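Long-range contact in probable amidase (Thermus thermophilus, PDB 2DC0), which is a probable member of the amidase family, with a large mixed beta-sheet flanked by helices: residues 274-288 with 330-344. Residues are numbered along the deposited sequence; the frame is centred on the assembly and turned at random.
Sequences VSLPLEGVYEVYTRL and AVAEREALRLELVKA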
ATOM      1  N   VAL A 274     -16.371  10.397   8.149  1.00 16.46           N
ATOM      2  CA  VAL A 274     -15.628  10.069   6.934  1.00 17.36           C
ATOM      3  C   VAL A 274     -16.196   8.758   6.414  1.00 16.39           C
ATOM      4  O   VAL A 274     -16.834   8.016   7.163  1.00 15.20           O
ATOM      5  CB  VAL A 274     -14.101   9.872   7.186  1.00 18.01           C
ATOM      6  CG1 VAL A 274     -13.475  11.158   7.708  1.00 16.91           C
ATOM      7  CG2 VAL A 274     -13.874   8.721   8.153  1.00 18.47           C
ATOM      8  N   SER A 275     -15.971   8.474   5.135  1.00 17.86           N
ATOM      9  CA  SER A 275     -16.463   7.235   4.535  1.00 18.86           C
ATOM     10  C   SER A 275     -15.327   6.230   4.359  1.00 18.47           C
ATOM     11  O   SER A 275     -14.275   6.564   3.814  1.00 18.35           O
ATOM     12  CB  SER A 275     -17.108   7.519   3.174  1.00 20.42           C
ATOM     13  OG  SER A 275     -17.482   6.307   2.529  1.00 21.55           O
ATOM     14  N   LEU A 276     -15.541   5.018   4.820  1.00 15.00           N
ATOM     15  CA  LEU A 276     -14.578   3.926   4.736  1.00 15.00           C
ATOM     16  C   LEU A 276     -15.284   2.590   4.528  1.00 15.00           C
ATOM     17  O   LEU A 276     -15.295   1.757   5.429  1.00 18.08           O
ATOM     18  CB  LEU A 276     -13.497   4.089   5.806  1.00 15.00           C
ATOM     19  CG  LEU A 276     -12.436   2.987   5.874  1.00 15.00           C
ATOM     20  CD1 LEU A 276     -11.098   3.525   5.394  1.00 15.00           C
ATOM     21  CD2 LEU A 276     -12.326   2.460   7.295  1.00 15.00           C
ATOM     22  N   PRO A 277     -15.936   2.413   3.369  1.00 19.41           N
ATOM     23  CA  PRO A 277     -16.693   1.198   3.038  1.00 20.41           C
ATOM     24  C   PRO A 277     -15.932  -0.097   3.293  1.00 18.30           C
ATOM     25  O   PRO A 277     -16.370  -0.941   4.070  1.00 20.20           O
ATOM     26  CB  PRO A 277     -17.014   1.383   1.556  1.00 21.26           C
ATOM     27  CG  PRO A 277     -17.089   2.875   1.411  1.00 22.55           C
ATOM     28  CD  PRO A 277     -15.894   3.327   2.213  1.00 20.37           C
ATOM     29  N   LEU A 278     -14.803  -0.253   2.614  1.00 18.99           N
ATOM     30  CA  LEU A 278     -13.978  -1.446   2.760  1.00 19.80           C
ATOM     31  C   LEU A 278     -14.816  -2.709   2.620  1.00 18.65           C
ATOM     32  O   LEU A 278     -14.658  -3.659   3.389  1.00 19.12           O
ATOM     33  CB  LEU A 278     -13.280  -1.436   4.127  1.00 18.62           C
ATOM     34  CG  LEU A 278     -12.337  -0.252   4.383  1.00 19.81           C
ATOM     35  CD1 LEU A 278     -11.720  -0.367   5.777  1.00 17.43           C
ATOM     36  CD2 LEU A 278     -11.248  -0.237   3.319  1.00 18.82           C
ATOM     37  N   GLU A 279     -15.713  -2.725   1.643  1.00 20.23           N
ATOM     38  CA  GLU A 279     -16.556  -3.898   1.450  1.00 21.55           C
ATOM     39  C   GLU A 279     -15.718  -5.119   1.105  1.00 19.48           C
ATOM     40  O   GLU A 279     -14.814  -5.053   0.269  1.00 20.32           O
ATOM     41  CB  GLU A 279     -17.588  -3.639   0.351  1.00 25.62           C
ATOM     42  CG  GLU A 279     -18.432  -2.399   0.612  1.00 35.20           C
ATOM     43  CD  GLU A 279     -19.643  -2.315  -0.291  1.00 39.81           C
ATOM     44  OE1 GLU A 279     -19.474  -2.393  -1.529  1.00 42.49           O
ATOM     45  OE2 GLU A 279     -20.765  -2.166   0.240  1.00 43.43           O
ATOM     46  N   GLY A 280     -16.025  -6.227   1.772  1.00 19.05           N
ATOM     47  CA  GLY A 280     -15.318  -7.476   1.550  1.00 19.64           C
ATOM     48  C   GLY A 280     -13.935  -7.556   2.177  1.00 19.53           C
ATOM     49  O   GLY A 280     -13.216  -8.529   1.959  1.00 19.97           O
ATOM     50  N   VAL A 281     -13.564  -6.560   2.976  1.00 18.90           N
ATOM     51  CA  VAL A 281     -12.238  -6.541   3.584  1.00 17.32           C
ATOM     52  C   VAL A 281     -11.978  -7.732   4.500  1.00 18.44           C
ATOM     53  O   VAL A 281     -10.851  -8.216   4.596  1.00 16.63           O
ATOM     54  CB  VAL A 281     -11.995  -5.221   4.370  1.00 16.01           C
ATOM     55  CG1 VAL A 281     -12.862  -5.177   5.631  1.00 12.25           C
ATOM     56  CG2 VAL A 281     -10.518  -5.098   4.725  1.00 14.95           C
ATOM     57  N   TYR A 282     -13.018  -8.196   5.180  1.00 18.49           N
ATOM     58  CA  TYR A 282     -12.887  -9.342   6.066  1.00 20.32           C
ATOM     59  C   TYR A 282     -12.395 -10.572   5.286  1.00 19.89           C
ATOM     60  O   TYR A 282     -11.413 -11.213   5.677  1.00 18.07           O
ATOM     61  CB  TYR A 282     -14.236  -9.643   6.716  1.00 21.41           C
ATOM     62  CG  TYR A 282     -14.216 -10.855   7.601  1.00 23.58           C
ATOM     63  CD1 TYR A 282     -13.577 -10.826   8.837  1.00 23.44           C
ATOM     64  CD2 TYR A 282     -14.837 -12.039   7.200  1.00 24.98           C
ATOM     65  CE1 TYR A 282     -13.562 -11.943   9.655  1.00 23.94           C
ATOM     66  CE2 TYR A 282     -14.825 -13.163   8.010  1.00 23.98           C
ATOM     67  CZ  TYR A 282     -14.188 -13.107   9.238  1.00 25.42           C
ATOM     68  OH  TYR A 282     -14.198 -14.210  10.060  1.00 28.09           O
ATOM     69  N   GLU A 283     -13.075 -10.888   4.185  1.00 20.01           N
ATOM     70  CA  GLU A 283     -12.719 -12.034   3.339  1.00 23.31           C
ATOM     71  C   GLU A 283     -11.320 -11.882   2.734  1.00 21.85           C
ATOM     72  O   GLU A 283     -10.549 -12.838   2.714  1.00 21.63           O
ATOM     73  CB  GLU A 283     -13.715 -12.198   2.185  1.00 26.39           C
ATOM     74  CG  GLU A 283     -15.183 -12.287   2.550  1.00 36.37           C
ATOM     75  CD  GLU A 283     -16.084 -12.194   1.309  1.00 43.37           C
ATOM     76  OE1 GLU A 283     -16.034 -13.116   0.457  1.00 45.63           O
ATOM     77  OE2 GLU A 283     -16.830 -11.191   1.178  1.00 45.68           O
ATOM     78  N   VAL A 284     -11.008 -10.686   2.233  1.00 20.26           N
ATOM     79  CA  VAL A 284      -9.705 -10.420   1.628  1.00 19.87           C
ATOM     80  C   VAL A 284      -8.592 -10.721   2.625  1.00 19.55           C
ATOM     81  O   VAL A 284      -7.647 -11.453   2.322  1.00 19.45           O
ATOM     82  CB  VAL A 284      -9.573  -8.936   1.169  1.00 20.58           C
ATOM     83  CG1 VAL A 284      -8.148  -8.654   0.701  1.00 17.64           C
ATOM     84  CG2 VAL A 284     -10.552  -8.647   0.037  1.00 21.34           C
ATOM     85  N   TYR A 285      -8.718 -10.150   3.818  1.00 18.95           N
ATOM     86  CA  TYR A 285      -7.740 -10.343   4.883  1.00 17.45           C
ATOM     87  C   TYR A 285      -7.587 -11.827   5.215  1.00 17.56           C
ATOM     88  O   TYR A 285      -6.478 -12.369   5.261  1.00 18.01           O
ATOM     89  CB  TYR A 285      -8.183  -9.590   6.148  1.00 16.19           C
ATOM     90  CG  TYR A 285      -7.384  -9.969   7.374  1.00 18.13           C
ATOM     91  CD1 TYR A 285      -6.149  -9.377   7.642  1.00 17.51           C
ATOM     92  CD2 TYR A 285      -7.819 -10.997   8.215  1.00 17.51           C
ATOM     93  CE1 TYR A 285      -5.366  -9.812   8.711  1.00 17.51           C
ATOM     94  CE2 TYR A 285      -7.040 -11.434   9.283  1.00 18.54           C
ATOM     95  CZ  TYR A 285      -5.815 -10.844   9.520  1.00 17.78           C
ATOM     96  OH  TYR A 285      -5.011 -11.319  10.529  1.00 18.05           O
ATOM     97  N   THR A 286      -8.716 -12.474   5.457  1.00 17.84           N
ATOM     98  CA  THR A 286      -8.723 -13.884   5.810  1.00 20.41           C
ATOM     99  C   THR A 286      -7.995 -14.774   4.802  1.00 19.90           C
ATOM    100  O   THR A 286      -7.125 -15.561   5.177  1.00 19.66           O
ATOM    101  CB  THR A 286     -10.157 -14.379   5.990  1.00 20.24           C
ATOM    102  OG1 THR A 286     -10.776 -13.631   7.041  1.00 20.66           O
ATOM    103  CG2 THR A 286     -10.179 -15.865   6.352  1.00 22.69           C
ATOM    104  N   ARG A 287      -8.338 -14.643   3.526  1.00 18.36           N
ATOM    105  CA  ARG A 287      -7.699 -15.460   2.502  1.00 18.24           C
ATOM    106  C   ARG A 287      -6.212 -15.164   2.368  1.00 17.98           C
ATOM    107  O   ARG A 287      -5.396 -16.079   2.283  1.00 15.34           O
ATOM    108  CB  ARG A 287      -8.391 -15.260   1.151  1.00 21.03           C
ATOM    109  CG  ARG A 287      -9.872 -15.572   1.196  1.00 23.45           C
ATOM    110  CD  ARG A 287     -10.490 -15.650  -0.191  1.00 28.80           C
ATOM    111  NE  ARG A 287     -11.912 -15.983  -0.108  1.00 34.14           N
ATOM    112  CZ  ARG A 287     -12.620 -16.506  -1.105  1.00 36.30           C
ATOM    113  NH1 ARG A 287     -12.041 -16.762  -2.271  1.00 37.13           N
ATOM    114  NH2 ARG A 287     -13.907 -16.779  -0.936  1.00 37.27           N
ATOM    115  N   LEU A 288      -5.858 -13.885   2.360  1.00 16.13           N
ATOM    116  CA  LEU A 288      -4.466 -13.501   2.218  1.00 16.74           C
ATOM    117  C   LEU A 288      -3.601 -14.049   3.354  1.00 16.42           C
ATOM    118  O   LEU A 288      -2.565 -14.658   3.109  1.00 15.48           O
ATOM    119  CB  LEU A 288      -4.355 -11.973   2.144  1.00 16.99           C
ATOM    120  CG  LEU A 288      -3.026 -11.439   1.602  1.00 20.66           C
ATOM    121  CD1 LEU A 288      -3.178 -10.004   1.107  1.00 19.92           C
ATOM    122  CD2 LEU A 288      -1.980 -11.531   2.698  1.00 21.70           C
ATOM    123  N   ALA A 330      -6.465 -11.979  -3.757  1.00 18.76           N
ATOM    124  CA  ALA A 330      -6.428 -11.337  -2.448  1.00 18.32           C
ATOM    125  C   ALA A 330      -5.435 -10.180  -2.482  1.00 17.68           C
ATOM    126  O   ALA A 330      -5.713  -9.102  -1.962  1.00 16.58           O
ATOM    127  CB  ALA A 330      -6.024 -12.353  -1.376  1.00 19.06           C
ATOM    128  N   VAL A 331      -4.277 -10.415  -3.095  1.00 17.10           N
ATOM    129  CA  VAL A 331      -3.237  -9.392  -3.207  1.00 17.94           C
ATOM    130  C   VAL A 331      -3.741  -8.172  -3.991  1.00 18.65           C
ATOM    131  O   VAL A 331      -3.459  -7.027  -3.629  1.00 18.04           O
ATOM    132  CB  VAL A 331      -1.974  -9.964  -3.894  1.00 17.70           C
ATOM    133  CG1 VAL A 331      -0.995  -8.845  -4.230  1.00 16.55           C
ATOM    134  CG2 VAL A 331      -1.305 -10.981  -2.967  1.00 19.26           C
ATOM    135  N   ALA A 332      -4.488  -8.424  -5.063  1.00 18.38           N
ATOM    136  CA  ALA A 332      -5.031  -7.350  -5.883  1.00 20.09           C
ATOM    137  C   ALA A 332      -6.164  -6.633  -5.140  1.00 19.24           C
ATOM    138  O   ALA A 332      -6.287  -5.413  -5.214  1.00 19.07           O
ATOM    139  CB  ALA A 332      -5.546  -7.913  -7.221  1.00 19.44           C
ATOM    140  N   GLU A 333      -6.994  -7.395  -4.437  1.00 18.67           N
ATOM    141  CA  GLU A 333      -8.099  -6.808  -3.693  1.00 19.95           C
ATOM    142  C   GLU A 333      -7.583  -5.909  -2.572  1.00 19.12           C
ATOM    143  O   GLU A 333      -8.221  -4.908  -2.232  1.00 18.47           O
ATOM    144  CB  GLU A 333      -9.008  -7.897  -3.109  1.00 22.86           C
ATOM    145  CG  GLU A 333      -9.812  -8.674  -4.151  1.00 27.19           C
ATOM    146  CD  GLU A 333     -10.630  -7.767  -5.064  1.00 33.03           C
ATOM    147  OE1 GLU A 333     -11.326  -6.863  -4.549  1.00 34.43           O
ATOM    148  OE2 GLU A 333     -10.585  -7.961  -6.301  1.00 36.15           O
ATOM    149  N   ARG A 334      -6.437  -6.258  -1.993  1.00 16.94           N
ATOM    150  CA  ARG A 334      -5.868  -5.437  -0.931  1.00 17.60           C
ATOM    151  C   ARG A 334      -5.438  -4.097  -1.500  1.00 16.98           C
ATOM    152  O   ARG A 334      -5.683  -3.058  -0.901  1.00 16.48           O
ATOM    153  CB  ARG A 334      -4.654  -6.114  -0.273  1.00 17.40           C
ATOM    154  CG  ARG A 334      -3.840  -5.133   0.577  1.00 18.42           C
ATOM    155  CD  ARG A 334      -2.911  -5.813   1.573  1.00 19.41           C
ATOM    156  NE  ARG A 334      -1.803  -6.530   0.955  1.00 20.57           N
ATOM    157  CZ  ARG A 334      -0.884  -7.196   1.648  1.00 21.79           C
ATOM    158  NH1 ARG A 334      -0.952  -7.228   2.976  1.00 21.80           N
ATOM    159  NH2 ARG A 334       0.093  -7.839   1.021  1.00 22.29           N
ATOM    160  N   GLU A 335      -4.784  -4.120  -2.658  1.00 17.61           N
ATOM    161  CA  GLU A 335      -4.339  -2.874  -3.264  1.00 17.74           C
ATOM    162  C   GLU A 335      -5.539  -2.000  -3.618  1.00 17.33           C
ATOM    163  O   GLU A 335      -5.484  -0.778  -3.485  1.00 17.29           O
ATOM    164  CB  GLU A 335      -3.476  -3.155  -4.503  1.00 17.47           C
ATOM    165  CG  GLU A 335      -2.118  -3.798  -4.158  1.00 18.02           C
ATOM    166  CD  GLU A 335      -1.431  -3.103  -2.983  1.00 21.13           C
ATOM    167  OE1 GLU A 335      -1.214  -1.866  -3.058  1.00 19.91           O
ATOM    168  OE2 GLU A 335      -1.110  -3.791  -1.982  1.00 21.50           O
ATOM    169  N   ALA A 336      -6.629  -2.626  -4.047  1.00 16.56           N
ATOM    170  CA  ALA A 336      -7.835  -1.886  -4.404  1.00 19.14           C
ATOM    171  C   ALA A 336      -8.431  -1.122  -3.215  1.00 19.34           C
ATOM    172  O   ALA A 336      -9.117  -0.123  -3.405  1.00 20.61           O
ATOM    173  CB  ALA A 336      -8.878  -2.841  -4.988  1.00 18.69           C
ATOM    174  N   LEU A 337      -8.169  -1.586  -1.996  1.00 18.80           N
ATOM    175  CA  LEU A 337      -8.705  -0.938  -0.801  1.00 19.00           C
ATOM    176  C   LEU A 337      -7.834   0.198  -0.279  1.00 19.15           C
ATOM    177  O   LEU A 337      -8.301   1.055   0.474  1.00 18.89           O
ATOM    178  CB  LEU A 337      -8.879  -1.963   0.318  1.00 18.01           C
ATOM    179  CG  LEU A 337      -9.901  -3.079   0.072  1.00 19.40           C
ATOM    180  CD1 LEU A 337      -9.717  -4.178   1.105  1.00 19.16           C
ATOM    181  CD2 LEU A 337     -11.305  -2.505   0.133  1.00 21.51           C
ATOM    182  N   ARG A 338      -6.569   0.195  -0.681  1.00 16.94           N
ATOM    183  CA  ARG A 338      -5.617   1.196  -0.227  1.00 18.64           C
ATOM    184  C   ARG A 338      -6.067   2.638  -0.469  1.00 17.86           C
ATOM    185  O   ARG A 338      -5.973   3.470   0.433  1.00 18.45           O
ATOM    186  CB  ARG A 338      -4.248   0.931  -0.876  1.00 18.60           C
ATOM    187  CG  ARG A 338      -3.074   1.530  -0.118  1.00 21.65           C
ATOM    188  CD  ARG A 338      -1.732   1.055  -0.679  1.00 19.83           C
ATOM    189  NE  ARG A 338      -1.560  -0.397  -0.606  1.00 21.12           N
ATOM    190  CZ  ARG A 338      -1.217  -1.070   0.491  1.00 21.59           C
ATOM    191  NH1 ARG A 338      -1.002  -0.433   1.634  1.00 19.31           N
ATOM    192  NH2 ARG A 338      -1.078  -2.389   0.441  1.00 21.99           N
ATOM    193  N   LEU A 339      -6.574   2.939  -1.664  1.00 18.25           N
ATOM    194  CA  LEU A 339      -7.010   4.310  -1.959  1.00 19.48           C
ATOM    195  C   LEU A 339      -8.150   4.766  -1.039  1.00 19.33           C
ATOM    196  O   LEU A 339      -8.226   5.942  -0.670  1.00 18.36           O
ATOM    197  CB  LEU A 339      -7.434   4.444  -3.431  1.00 18.73           C
ATOM    198  CG  LEU A 339      -7.837   5.838  -3.925  1.00 18.71           C
ATOM    199  CD1 LEU A 339      -6.707   6.839  -3.681  1.00 18.86           C
ATOM    200  CD2 LEU A 339      -8.180   5.774  -5.414  1.00 18.63           C
ATOM    201  N   GLU A 340      -9.028   3.835  -0.668  1.00 18.36           N
ATOM    202  CA  GLU A 340     -10.155   4.141   0.222  1.00 20.10           C
ATOM    203  C   GLU A 340      -9.697   4.649   1.585  1.00 18.38           C
ATOM    204  O   GLU A 340     -10.274   5.588   2.140  1.00 17.08           O
ATOM    205  CB  GLU A 340     -11.024   2.903   0.449  1.00 21.94           C
ATOM    206  CG  GLU A 340     -12.056   2.643  -0.618  1.00 27.53           C
ATOM    207  CD  GLU A 340     -12.990   1.515  -0.234  1.00 28.85           C
ATOM    208  OE1 GLU A 340     -13.455   1.499   0.927  1.00 29.00           O
ATOM    209  OE2 GLU A 340     -13.261   0.652  -1.094  1.00 33.89           O
ATOM    210  N   LEU A 341      -8.682   4.000   2.140  1.00 18.85           N
ATOM    211  CA  LEU A 341      -8.162   4.408   3.435  1.00 18.14           C
ATOM    212  C   LEU A 341      -7.467   5.767   3.318  1.00 19.12           C
ATOM    213  O   LEU A 341      -7.622   6.629   4.184  1.00 18.19           O
ATOM    214  CB  LEU A 341      -7.182   3.360   3.974  1.00 18.00           C
ATOM    215  CG  LEU A 341      -6.525   3.715   5.319  1.00 18.32           C
ATOM    216  CD1 LEU A 341      -7.598   4.087   6.340  1.00 17.38           C
ATOM    217  CD2 LEU A 341      -5.699   2.531   5.816  1.00 18.32           C
ATOM    218  N   VAL A 342      -6.708   5.954   2.242  1.00 19.63           N
ATOM    219  CA  VAL A 342      -6.005   7.208   2.007  1.00 19.45           C
ATOM    220  C   VAL A 342      -6.995   8.370   1.943  1.00 18.77           C
ATOM    221  O   VAL A 342      -6.758   9.444   2.513  1.00 18.91           O
ATOM    222  CB  VAL A 342      -5.196   7.141   0.686  1.00 20.97           C
ATOM    223  CG1 VAL A 342      -4.641   8.517   0.327  1.00 21.23           C
ATOM    224  CG2 VAL A 342      -4.053   6.139   0.839  1.00 22.16           C
ATOM    225  N   LYS A 343      -8.108   8.148   1.255  1.00 19.35           N
ATOM    226  CA  LYS A 343      -9.142   9.167   1.114  1.00 20.38           C
ATOM    227  C   LYS A 343      -9.830   9.473   2.444  1.00 20.12           C
ATOM    228  O   LYS A 343     -10.150  10.627   2.733  1.00 18.90           O
ATOM    229  CB  LYS A 343     -10.173   8.719   0.069  1.00 23.02           C
ATOM    230  CG  LYS A 343      -9.597   8.657  -1.339  1.00 26.23           C
ATOM    231  CD  LYS A 343     -10.504   7.937  -2.328  1.00 30.93           C
ATOM    232  CE  LYS A 343     -11.724   8.748  -2.711  1.00 33.14           C
ATOM    233  NZ  LYS A 343     -12.465   8.060  -3.810  1.00 35.13           N
ATOM    234  N   ALA A 344     -10.046   8.450   3.261  1.00 17.94           N
ATOM    235  CA  ALA A 344     -10.699   8.667   4.545  1.00 19.75           C
ATOM    236  C   ALA A 344      -9.815   9.493   5.479  1.00 18.27           C
ATOM    237  O   ALA A 344     -10.320  10.264   6.289  1.00 18.49           O
ATOM    238  CB  ALA A 344     -11.046   7.326   5.197  1.00 19.24           C
TER
HETATM  239  O   HOH W   1     -12.736   6.464   1.570  1.00 18.55           O
HETATM  240  O   HOH W   2     -15.450  -0.716  -0.387  1.00 22.03           O
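With CG swung opposite its own carbonyl carbon (chi1 -84°) and the chain extended beyond it, Glu340 reaches from helix 330-344 to the backbone of Leu278. There the carboxylate takes the amide hydrogen through the syn lone pair of OE1, Leu278 N to Glu340 OE1 being 2.8 Å with an N-H...O angle of 161°. The ring of Pro277 lies against the same oxygen, its CD 3.3 Å from Glu340 OE1. The second oxygen, OE2, accepts from a water that itself accepts a hydrogen bond from Glu279 N. At the backbone of the same residue, another water donates to both Ser275 O and Glu340 O, while the CB of Ala344 packs against the loop, 3.6 Å from Ser275 O.

Between these polar links Leu276 lies alongside Leu341, CD1 to CD1 3.7 Å. Toward helix 281-288, Leu337 forks: its CD2 meets Leu278 CD2 at 3.9 Å and its CD1 meets Val281 CG2. A type II turn from Leu278 to Val281, with Gly280 as N-cap, then starts helix 281-288, which crosses helix 330-344 at -137°. Val284 sets CG2 against Glu333 CB (3.6 Å), and Leu288 CB rests on Ala330 CB. Leu288 CD1 sits over the centre of one face of the Arg334 guanidinium, 3.6 Å above its plane, while Arg334 NH2 is hydrogen-bonded to Ser202 OG. Glu333 forms a salt bridge with Arg201 of the second subunit, so helix 330-344 also lines the dimer interface. Apolar packing thus joins the helices, whereas the carboxylate, holding one amide directly and the next through water, helps, with Asp243, which bonds Ser275 OG and Leu276 N, to hold the loop that follows strand 270-273.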